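Local structure of transcription termination factor FttA (Methanosarcina mazei, 2XR1) at residues E33-V38 with H307-D312; F200-P205 with V350-D355; I209-G214 with S339-G344; A240-H245 with I323-H328. The protein probably terminates transcription across the archaeal genome by cleaving nascent RNA where it leaves RNA polymerase, as a homodimeric zinc-dependent nuclease with endonuclease and 5'-3' exonuclease activity. One frame throughout, in Å; residues are numbered along the deposited sequence.

Contact 1 of 4, residues E33-V38 with H307-D312; sequences EGPQLV and HTIPLD
Gly34 and Pro35, the two central residues of a type II' turn, face Ile309 in a short edge strand, and the CA atoms of Gly34 and Ile309 are 7.6 Å apart. The turn runs from Glu33 to Gln36 and joins strands 30-33 and 36-41 of the first KH domain; it is closed by backbone bonds both ways, the bond from Glu33 N to Gln36 O measuring 2.8 Å. Gly34 takes the positive phi of 56° that the first corner of such a turn needs. The Pro35 ring and the Ile309 side chain reach toward each other. Pro35 CD meets the two methyl groups of the isoleucine, 4.1 Å from Ile309 CG2 and 4.2 Å from Ile309 CD1. Both branches can meet it because CG2 stands opposite the backbone N while CG1 lies beside that N and carries CD1 forward. Ile309 CD1 also lies 4.4 Å from Gly34 CA. Tyr267 touches both Pro35 and Ile309, and Leu166 of helix 159-173 packs on Ile309 while its backbone bonds to Gly34. No hydrogen bond spans the two segments, so the KH hairpin meets the edge of the metallo-beta-lactamase sheet here through a small, buried and wholly apolar contact.

Contact 2 of 4, residues F200-P205 with V350-D355; sequences FLLSTP and VVFTGD. With ZN (zinc ion), chain E; ZN (zinc ion), chain F.
Asp355 OD2 is gripped by both metals, 2.3 Å from the zinc ion of chain E and 2.1 Å from that of chain F, and so bridges the pair. His245, His247 and His332 complete the first site; Asp249, His250 and His607 complete the second. Behind this carboxylate, strands 200-203 and 350-352 run nearly antiparallel in different sheets, at 164° with their axes 10.9 Å apart, and their inward side chains meet between the sheets. Phe352 is central: its ring atom CE2 lies 3.8 Å from Phe200 CB, close to the root of that side chain, and the two phenylalanines cross at a slant without stacking. The ring's other CE atom, Phe352 CE1, approaches Leu202 CD2 at 4.3 Å. The other leucine methyl, CD1, slides past Val350 CG1 at 4.1 Å, the valine having turned CG1 between its own N and carbonyl carbon (chi1 44°). Further along, Thr353 OG1 donates a 2.7 Å bond to Gly354 O on the way to the metal ligand. A core strand that runs out into a bridging aspartate is found in the dinuclear RNA-processing members of the metallo-beta-lactamase superfamily, such as RNase Z and the CPSF nucleases.

Contact 3 of 4, residues I209-G214 with S339-G344; sequences ILIDCG and SHFHIG
Ile209 opens the contact by laying its CG2 methyl 4.0 Å from Phe341 CE1, the isoleucine crossing the phenylalanine at a slant. That methyl lies opposite the backbone N, while CG1 turns to the side of the N (chi1 -56°), so it is the short branch that meets the ring. Leu210 points its side chain to the other side of the strand, where it packs on Leu201 and Val241 of the neighbouring strands. Ile211 returns to the inner side, and it and Phe341 reach toward each other from opposite sheets. It uses the long branch: CG1 is 3.8 Å from Phe341 CZ, and the terminal CD1 lies 3.9 Å from that same ring carbon. Both carbons also come to 4.0 Å from Phe341 CE2. The ring's far end is thus shared, CE1 going to Ile209 and the CZ and CE2 corner to Ile211. Leu202, Val350 and Leu325 bring further side chains against Phe341. After Ile211 the chain leaves the core for the active site: Asp212, with a positive phi of 66°, turns its carboxylate to second-shell duty, OD2 hydrogen-bonding both to ND1 of the zinc ligand His250 and to Thr244 OG1. The carboxylate would thereby orient the histidine and could make it more electron-rich toward its zinc. The interface itself has no hydrogen bond across it; one aromatic ring lodged against two branched aliphatic side chains joins the two sheets of the sandwich by dispersion and burial of apolar surface.

Contact 4 of 4, residues A240-H245 with I323-H328; sequences AVIVTH and IKLTFH. With ZN (zinc ion), chain E.
Ile242 meets two different side chains with its two branches, and one meeting is edge-on: its CG2 methyl lies near the plane of the Phe327 ring, at the rim, 3.7 Å from CE1 and 3.9 Å from CZ. The side chains of Ile242 and Leu325 reach toward each other, the CG1 methylene of Ile242 lying 3.7 Å from Leu325 CD2. The split follows from the isoleucine's first torsion (chi1 -78°), which puts CG1 beside the backbone N and CG2 opposite it. Tyr267 also packs on Ile242. Phe327 in turn rests on Ala337 and Ser339 of the adjoining strand. Past this core the chain runs out to the metal, where His245 NE2 binds the zinc ion of chain E at 2.2 Å. On the other side of the imidazole, ND1 donates a 3.1 Å bond to Thr244 OG1; it is bent, at 143°, and the hydroxyl stands 24° out of the ring plane. Apolar contacts thus join the two sheets at Ile242, while the relay from Asp212 through Thr244 would restrain the rotation of the zinc-bound imidazole.

All four contacts are buried, but they differ in place. Contacts 2, 3 and 4 cross the middle of one sandwich, joining neighbouring strands 199-203, 208-211 and 240-242 of one sheet to 348-352, 337-343 and 323-329 of the other; contacts 2 and 3 have centres about 4 Å apart, contacts 3 and 4 about 5 Å. Their cores are all apolar mixtures of phenylalanine and branched aliphatics, yet the chains of contacts 2 and 4 go on to bind the same zinc ion, and contact 3 supplies a second-shell carboxylate. Contact 1 lies away from the metal site: it links a KH domain to the rim of the first sheet, and touches contact 4 through Leu311, packing on Leu325.

Contact 1 of 4, residues E33-V38 with H307-D312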
# COMPACT_ATOMS: atom_id res chain seq x y z
N GLU B 33 3.22 -30.18 -9.49
CA GLU B 33 1.95 -29.79 -10.12
C GLU B 33 1.12 -29.07 -9.09
O GLU B 33 0.61 -29.67 -8.15
CB GLU B 33 1.22 -30.98 -10.71
CG GLU B 33 2.01 -31.66 -11.82
CD GLU B 33 1.33 -32.89 -12.44
OE1 GLU B 33 0.17 -33.21 -12.06
OE2 GLU B 33 1.98 -33.55 -13.30
N GLY B 34 1.00 -27.77 -9.27
CA GLY B 34 0.44 -26.92 -8.24
C GLY B 34 1.22 -27.13 -6.95
O GLY B 34 2.45 -27.31 -6.98
N PRO B 35 0.51 -27.15 -5.81
CA PRO B 35 1.15 -27.31 -4.53
C PRO B 35 1.93 -28.61 -4.36
O PRO B 35 2.82 -28.64 -3.55
CB PRO B 35 -0.02 -27.27 -3.57
CG PRO B 35 -1.01 -26.50 -4.26
CD PRO B 35 -0.94 -26.94 -5.65
N GLN B 36 1.63 -29.65 -5.15
CA GLN B 36 2.13 -31.01 -4.90
C GLN B 36 3.38 -31.39 -5.69
O GLN B 36 3.58 -30.97 -6.82
CB GLN B 36 1.06 -32.04 -5.28
CG GLN B 36 -0.23 -31.95 -4.54
CD GLN B 36 -1.15 -33.10 -4.85
OE1 GLN B 36 -1.47 -33.90 -3.98
NE2 GLN B 36 -1.56 -33.20 -6.10
N LEU B 37 4.18 -32.27 -5.10
CA LEU B 37 5.19 -33.00 -5.84
C LEU B 37 4.50 -34.24 -6.30
O LEU B 37 3.86 -34.91 -5.48
CB LEU B 37 6.33 -33.38 -4.92
CG LEU B 37 7.43 -34.19 -5.58
CD1 LEU B 37 7.91 -33.52 -6.86
CD2 LEU B 37 8.59 -34.40 -4.58
N VAL B 38 4.58 -34.55 -7.58
CA VAL B 38 3.84 -35.66 -8.14
C VAL B 38 4.79 -36.66 -8.76
O VAL B 38 5.59 -36.28 -9.60
CB VAL B 38 2.86 -35.20 -9.19
CG1 VAL B 38 2.36 -36.37 -9.99
CG2 VAL B 38 1.70 -34.51 -8.52
N HIS B 307 -8.11 -22.69 -13.47
CA HIS B 307 -7.06 -22.31 -12.54
C HIS B 307 -7.42 -22.59 -11.12
O HIS B 307 -6.68 -22.20 -10.22
CB HIS B 307 -6.74 -20.81 -12.72
CG HIS B 307 -6.07 -20.49 -14.01
ND1 HIS B 307 -6.74 -20.50 -15.21
CD2 HIS B 307 -4.79 -20.16 -14.29
CE1 HIS B 307 -5.89 -20.21 -16.19
NE2 HIS B 307 -4.70 -19.98 -15.66
N THR B 308 -8.54 -23.23 -10.85
CA THR B 308 -8.88 -23.48 -9.47
C THR B 308 -8.25 -24.79 -8.97
O THR B 308 -8.35 -25.84 -9.63
CB THR B 308 -10.39 -23.54 -9.23
OG1 THR B 308 -10.99 -22.33 -9.72
CG2 THR B 308 -10.71 -23.67 -7.74
N ILE B 309 -7.63 -24.72 -7.79
CA ILE B 309 -7.04 -25.89 -7.13
C ILE B 309 -7.66 -26.14 -5.76
O ILE B 309 -7.39 -25.45 -4.80
CB ILE B 309 -5.52 -25.72 -7.00
CG1 ILE B 309 -4.89 -25.38 -8.37
CG2 ILE B 309 -4.92 -26.97 -6.44
CD1 ILE B 309 -3.46 -24.89 -8.27
N PRO B 310 -8.54 -27.12 -5.67
CA PRO B 310 -9.19 -27.32 -4.37
C PRO B 310 -8.28 -27.92 -3.36
O PRO B 310 -7.49 -28.75 -3.73
CB PRO B 310 -10.28 -28.33 -4.68
CG PRO B 310 -9.83 -29.04 -5.98
CD PRO B 310 -9.13 -27.96 -6.75
N LEU B 311 -8.42 -27.54 -2.10
CA LEU B 311 -7.72 -28.12 -0.98
C LEU B 311 -8.70 -28.46 0.08
O LEU B 311 -9.58 -27.65 0.39
CB LEU B 311 -6.76 -27.12 -0.41
CG LEU B 311 -5.85 -26.41 -1.39
CD1 LEU B 311 -4.98 -25.46 -0.55
CD2 LEU B 311 -5.05 -27.41 -2.22
N ASP B 312 -8.53 -29.61 0.71
CA ASP B 312 -9.36 -29.98 1.84
C ASP B 312 -8.90 -29.30 3.14
O ASP B 312 -7.74 -28.86 3.29
CB ASP B 312 -9.38 -31.49 1.99
CG ASP B 312 -10.18 -32.18 0.86
OD1 ASP B 312 -11.41 -32.08 0.85
OD2 ASP B 312 -9.59 -32.86 -0.02

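Contact 2 of 4, residues F200-P205 with V350-D355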
# COMPACT_ATOMS: atom_id res chain seq x y z
N PHE B 200 -8.26 -8.66 0.04
CA PHE B 200 -7.15 -8.30 0.89
C PHE B 200 -5.85 -8.77 0.25
O PHE B 200 -5.78 -9.79 -0.45
CB PHE B 200 -7.32 -8.95 2.27
CG PHE B 200 -8.45 -8.39 3.05
CD1 PHE B 200 -8.26 -7.28 3.91
CD2 PHE B 200 -9.72 -8.90 2.90
CE1 PHE B 200 -9.31 -6.73 4.61
CE2 PHE B 200 -10.80 -8.32 3.60
CZ PHE B 200 -10.60 -7.24 4.46
N LEU B 201 -4.78 -8.04 0.49
CA LEU B 201 -3.49 -8.49 -0.05
C LEU B 201 -2.59 -8.80 1.11
O LEU B 201 -2.42 -7.95 1.93
CB LEU B 201 -2.86 -7.42 -0.91
CG LEU B 201 -1.65 -7.91 -1.68
CD1 LEU B 201 -2.11 -8.78 -2.81
CD2 LEU B 201 -0.73 -6.66 -2.14
N LEU B 202 -2.08 -10.03 1.20
CA LEU B 202 -1.07 -10.41 2.19
C LEU B 202 0.22 -10.45 1.41
O LEU B 202 0.27 -11.06 0.37
CB LEU B 202 -1.38 -11.78 2.77
CG LEU B 202 -0.34 -12.54 3.58
CD1 LEU B 202 0.07 -11.82 4.87
CD2 LEU B 202 -0.96 -13.93 3.85
N SER B 203 1.26 -9.80 1.90
CA SER B 203 2.46 -9.71 1.11
C SER B 203 3.70 -9.83 1.96
O SER B 203 3.69 -9.52 3.18
CB SER B 203 2.47 -8.43 0.25
OG SER B 203 2.87 -7.30 1.01
N THR B 204 4.75 -10.35 1.31
CA THR B 204 6.05 -10.49 1.91
C THR B 204 6.99 -9.98 0.86
O THR B 204 6.55 -9.55 -0.18
CB THR B 204 6.36 -11.96 2.29
OG1 THR B 204 6.79 -12.71 1.13
CG2 THR B 204 5.16 -12.58 2.92
N PRO B 205 8.29 -10.01 1.13
CA PRO B 205 9.19 -9.58 0.08
C PRO B 205 9.19 -10.48 -1.15
O PRO B 205 9.56 -10.02 -2.25
CB PRO B 205 10.57 -9.58 0.76
CG PRO B 205 10.29 -9.44 2.22
CD PRO B 205 8.91 -10.01 2.46
N VAL B 350 -0.58 -15.78 10.38
CA VAL B 350 -1.71 -14.89 10.34
C VAL B 350 -2.94 -15.69 9.92
O VAL B 350 -2.86 -16.50 9.02
CB VAL B 350 -1.50 -13.67 9.38
CG1 VAL B 350 -0.89 -14.10 8.12
CG2 VAL B 350 -2.81 -13.00 9.06
N VAL B 351 -4.06 -15.45 10.59
CA VAL B 351 -5.32 -16.07 10.24
C VAL B 351 -6.34 -15.10 9.70
O VAL B 351 -6.62 -14.07 10.29
CB VAL B 351 -5.93 -16.75 11.45
CG1 VAL B 351 -7.33 -17.11 11.17
CG2 VAL B 351 -5.10 -18.01 11.83
N PHE B 352 -6.87 -15.40 8.53
CA PHE B 352 -7.96 -14.64 7.99
C PHE B 352 -9.14 -15.50 8.24
O PHE B 352 -9.15 -16.60 7.78
CB PHE B 352 -7.82 -14.49 6.49
CG PHE B 352 -6.87 -13.41 6.09
CD1 PHE B 352 -5.50 -13.63 6.15
CD2 PHE B 352 -7.34 -12.18 5.61
CE1 PHE B 352 -4.60 -12.63 5.77
CE2 PHE B 352 -6.45 -11.19 5.24
CZ PHE B 352 -5.07 -11.41 5.32
N THR B 353 -10.16 -15.00 8.92
CA THR B 353 -11.28 -15.86 9.31
C THR B 353 -12.24 -16.04 8.19
O THR B 353 -12.93 -17.05 8.15
CB THR B 353 -12.10 -15.29 10.52
OG1 THR B 353 -12.63 -14.04 10.14
CG2 THR B 353 -11.24 -15.11 11.77
N GLY B 354 -12.32 -15.10 7.27
CA GLY B 354 -13.47 -15.06 6.33
C GLY B 354 -14.71 -14.88 7.20
O GLY B 354 -14.61 -14.35 8.32
N ASP B 355 -15.86 -15.30 6.68
CA ASP B 355 -17.10 -15.30 7.42
C ASP B 355 -17.11 -16.61 8.24
O ASP B 355 -16.69 -17.65 7.73
CB ASP B 355 -18.29 -15.21 6.47
CG ASP B 355 -18.38 -13.85 5.71
OD1 ASP B 355 -17.53 -12.98 6.04
OD2 ASP B 355 -19.28 -13.67 4.80
ZN ZN E . -20.58 -15.12 3.53
ZN ZN F . -19.51 -12.07 3.45

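Contact 3 of 4, residues I209-G214 with S339-G344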
# COMPACT_ATOMS: atom_id res chain seq x y z
N ILE B 209 -0.30 -12.44 -2.01
CA ILE B 209 -1.41 -13.35 -1.94
C ILE B 209 -2.61 -12.47 -1.82
O ILE B 209 -2.62 -11.54 -1.04
CB ILE B 209 -1.33 -14.32 -0.69
CG1 ILE B 209 -0.00 -15.10 -0.70
CG2 ILE B 209 -2.39 -15.35 -0.71
CD1 ILE B 209 0.32 -15.80 -2.03
N LEU B 210 -3.63 -12.79 -2.60
CA LEU B 210 -4.89 -12.09 -2.57
C LEU B 210 -5.91 -12.96 -1.87
O LEU B 210 -6.16 -14.07 -2.33
CB LEU B 210 -5.32 -11.77 -4.00
CG LEU B 210 -6.04 -10.48 -4.31
CD1 LEU B 210 -5.31 -9.23 -3.86
CD2 LEU B 210 -6.23 -10.50 -5.79
N ILE B 211 -6.48 -12.49 -0.76
CA ILE B 211 -7.54 -13.23 -0.13
C ILE B 211 -8.87 -12.56 -0.51
O ILE B 211 -9.11 -11.40 -0.18
CB ILE B 211 -7.39 -13.31 1.39
CG1 ILE B 211 -6.13 -14.10 1.77
CG2 ILE B 211 -8.63 -14.00 2.01
CD1 ILE B 211 -4.85 -13.28 2.08
N ASP B 212 -9.71 -13.33 -1.20
CA ASP B 212 -11.04 -12.92 -1.67
C ASP B 212 -10.97 -11.82 -2.74
O ASP B 212 -9.99 -11.09 -2.86
CB ASP B 212 -12.00 -12.55 -0.51
CG ASP B 212 -12.47 -13.80 0.31
OD1 ASP B 212 -12.34 -14.94 -0.23
OD2 ASP B 212 -13.00 -13.65 1.49
N CYS B 213 -12.02 -11.75 -3.56
CA CYS B 213 -12.23 -10.67 -4.44
C CYS B 213 -13.70 -10.54 -4.78
O CYS B 213 -14.12 -11.03 -5.81
CB CYS B 213 -11.44 -10.88 -5.68
SG CYS B 213 -11.38 -9.36 -6.61
N GLY B 214 -14.47 -9.85 -3.92
CA GLY B 214 -15.93 -9.89 -3.96
C GLY B 214 -16.62 -8.84 -4.79
O GLY B 214 -15.99 -7.89 -5.22
N SER B 339 -8.59 -19.36 7.04
CA SER B 339 -7.37 -19.49 6.31
C SER B 339 -6.19 -19.18 7.19
O SER B 339 -6.06 -18.06 7.63
CB SER B 339 -7.46 -18.56 5.14
OG SER B 339 -8.57 -19.00 4.36
N HIS B 340 -5.39 -20.18 7.48
CA HIS B 340 -4.17 -19.98 8.23
C HIS B 340 -2.93 -19.93 7.31
O HIS B 340 -2.70 -20.84 6.51
CB HIS B 340 -4.04 -21.14 9.24
CG HIS B 340 -2.83 -21.07 10.10
ND1 HIS B 340 -1.62 -21.59 9.71
CD2 HIS B 340 -2.64 -20.56 11.34
CE1 HIS B 340 -0.73 -21.38 10.66
NE2 HIS B 340 -1.32 -20.75 11.66
N PHE B 341 -2.15 -18.87 7.43
CA PHE B 341 -0.95 -18.68 6.64
C PHE B 341 0.28 -18.67 7.51
O PHE B 341 0.42 -17.81 8.41
CB PHE B 341 -0.99 -17.35 5.94
CG PHE B 341 -2.05 -17.24 4.92
CD1 PHE B 341 -1.81 -17.62 3.62
CD2 PHE B 341 -3.29 -16.74 5.24
CE1 PHE B 341 -2.76 -17.47 2.68
CE2 PHE B 341 -4.26 -16.61 4.27
CZ PHE B 341 -3.99 -16.99 3.01
N HIS B 342 1.17 -19.60 7.22
CA HIS B 342 2.40 -19.84 7.98
C HIS B 342 3.47 -19.27 7.11
O HIS B 342 3.67 -19.76 6.00
CB HIS B 342 2.57 -21.36 8.20
CG HIS B 342 3.83 -21.76 8.91
ND1 HIS B 342 4.26 -21.15 10.07
CD2 HIS B 342 4.72 -22.75 8.65
CE1 HIS B 342 5.39 -21.72 10.46
NE2 HIS B 342 5.69 -22.69 9.62
N ILE B 343 4.11 -18.20 7.57
CA ILE B 343 5.07 -17.45 6.76
C ILE B 343 6.47 -17.70 7.19
O ILE B 343 6.81 -17.52 8.35
CB ILE B 343 4.76 -15.94 6.84
CG1 ILE B 343 3.23 -15.74 6.66
CG2 ILE B 343 5.67 -15.12 5.86
CD1 ILE B 343 2.87 -14.55 5.94
N GLY B 344 7.29 -18.13 6.25
CA GLY B 344 8.70 -18.45 6.53
C GLY B 344 8.88 -19.74 7.31
O GLY B 344 8.02 -20.59 7.30

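Contact 4 of 4, residues A240-H245 with I323-H328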
# COMPACT_ATOMS: atom_id res chain seq x y z
N ALA B 240 -1.07 -16.00 -5.75
CA ALA B 240 -2.30 -16.79 -5.58
C ALA B 240 -3.50 -15.97 -5.16
O ALA B 240 -3.39 -14.89 -4.66
CB ALA B 240 -2.08 -17.89 -4.60
N VAL B 241 -4.67 -16.52 -5.41
CA VAL B 241 -5.91 -15.96 -4.93
C VAL B 241 -6.50 -17.04 -4.03
O VAL B 241 -6.55 -18.20 -4.42
CB VAL B 241 -6.86 -15.56 -6.10
CG1 VAL B 241 -8.20 -15.16 -5.60
CG2 VAL B 241 -6.23 -14.38 -6.93
N ILE B 242 -6.90 -16.66 -2.81
CA ILE B 242 -7.62 -17.57 -1.96
C ILE B 242 -9.09 -17.14 -1.88
O ILE B 242 -9.38 -15.99 -1.66
CB ILE B 242 -6.98 -17.67 -0.59
CG1 ILE B 242 -5.74 -18.57 -0.67
CG2 ILE B 242 -7.91 -18.30 0.42
CD1 ILE B 242 -4.51 -17.93 -1.19
N VAL B 243 -10.00 -18.07 -2.07
CA VAL B 243 -11.41 -17.81 -1.90
C VAL B 243 -11.83 -18.51 -0.60
O VAL B 243 -11.72 -19.74 -0.46
CB VAL B 243 -12.21 -18.35 -3.10
CG1 VAL B 243 -13.67 -18.17 -2.87
CG2 VAL B 243 -11.77 -17.66 -4.44
N THR B 244 -12.31 -17.73 0.35
CA THR B 244 -12.61 -18.23 1.67
C THR B 244 -13.92 -19.01 1.68
O THR B 244 -14.04 -20.00 2.40
CB THR B 244 -12.73 -17.09 2.66
OG1 THR B 244 -13.76 -16.24 2.21
CG2 THR B 244 -11.45 -16.29 2.78
N HIS B 245 -14.91 -18.57 0.90
CA HIS B 245 -16.16 -19.31 0.76
C HIS B 245 -16.89 -18.78 -0.47
O HIS B 245 -16.47 -17.80 -1.06
CB HIS B 245 -17.05 -19.25 2.02
CG HIS B 245 -17.57 -17.89 2.36
ND1 HIS B 245 -16.76 -16.88 2.86
CD2 HIS B 245 -18.82 -17.38 2.33
CE1 HIS B 245 -17.50 -15.81 3.10
NE2 HIS B 245 -18.76 -16.09 2.81
N ILE B 323 5.29 -19.27 2.00
CA ILE B 323 3.96 -19.26 2.59
C ILE B 323 3.30 -20.62 2.49
O ILE B 323 3.26 -21.19 1.41
CB ILE B 323 3.05 -18.21 1.96
CG1 ILE B 323 3.72 -16.84 2.00
CG2 ILE B 323 1.72 -18.15 2.71
CD1 ILE B 323 2.87 -15.78 1.43
N LYS B 324 2.85 -21.14 3.63
CA LYS B 324 2.07 -22.37 3.69
C LYS B 324 0.68 -22.03 4.15
O LYS B 324 0.52 -21.32 5.12
CB LYS B 324 2.68 -23.34 4.68
CG LYS B 324 3.87 -24.04 4.17
CD LYS B 324 4.32 -25.09 5.15
CE LYS B 324 5.72 -25.66 4.78
NZ LYS B 324 6.70 -24.57 4.44
N LEU B 325 -0.30 -22.58 3.47
CA LEU B 325 -1.72 -22.32 3.75
C LEU B 325 -2.40 -23.59 4.24
O LEU B 325 -2.13 -24.69 3.73
CB LEU B 325 -2.43 -21.89 2.47
CG LEU B 325 -3.97 -21.89 2.49
CD1 LEU B 325 -4.52 -20.86 3.49
CD2 LEU B 325 -4.57 -21.67 1.08
N THR B 326 -3.27 -23.42 5.25
CA THR B 326 -4.15 -24.49 5.76
C THR B 326 -5.56 -23.97 5.93
O THR B 326 -5.79 -22.99 6.65
CB THR B 326 -3.73 -25.01 7.12
OG1 THR B 326 -2.32 -25.03 7.25
CG2 THR B 326 -4.28 -26.44 7.33
N PHE B 327 -6.52 -24.65 5.32
CA PHE B 327 -7.91 -24.28 5.55
C PHE B 327 -8.47 -25.05 6.74
O PHE B 327 -8.09 -26.19 6.99
CB PHE B 327 -8.76 -24.62 4.34
CG PHE B 327 -8.54 -23.72 3.15
CD1 PHE B 327 -8.52 -22.34 3.29
CD2 PHE B 327 -8.43 -24.27 1.89
CE1 PHE B 327 -8.35 -21.53 2.18
CE2 PHE B 327 -8.29 -23.48 0.75
CZ PHE B 327 -8.25 -22.12 0.89
N HIS B 328 -9.39 -24.42 7.48
CA HIS B 328 -10.09 -25.09 8.58
C HIS B 328 -11.57 -24.74 8.51
O HIS B 328 -11.95 -23.75 7.93
CB HIS B 328 -9.55 -24.64 9.93
CG HIS B 328 -8.09 -24.90 10.15
ND1 HIS B 328 -7.62 -25.98 10.88
CD2 HIS B 328 -7.00 -24.16 9.85
CE1 HIS B 328 -6.30 -25.91 10.98
NE2 HIS B 328 -5.90 -24.82 10.35
ZN ZN E . -20.58 -15.12 3.53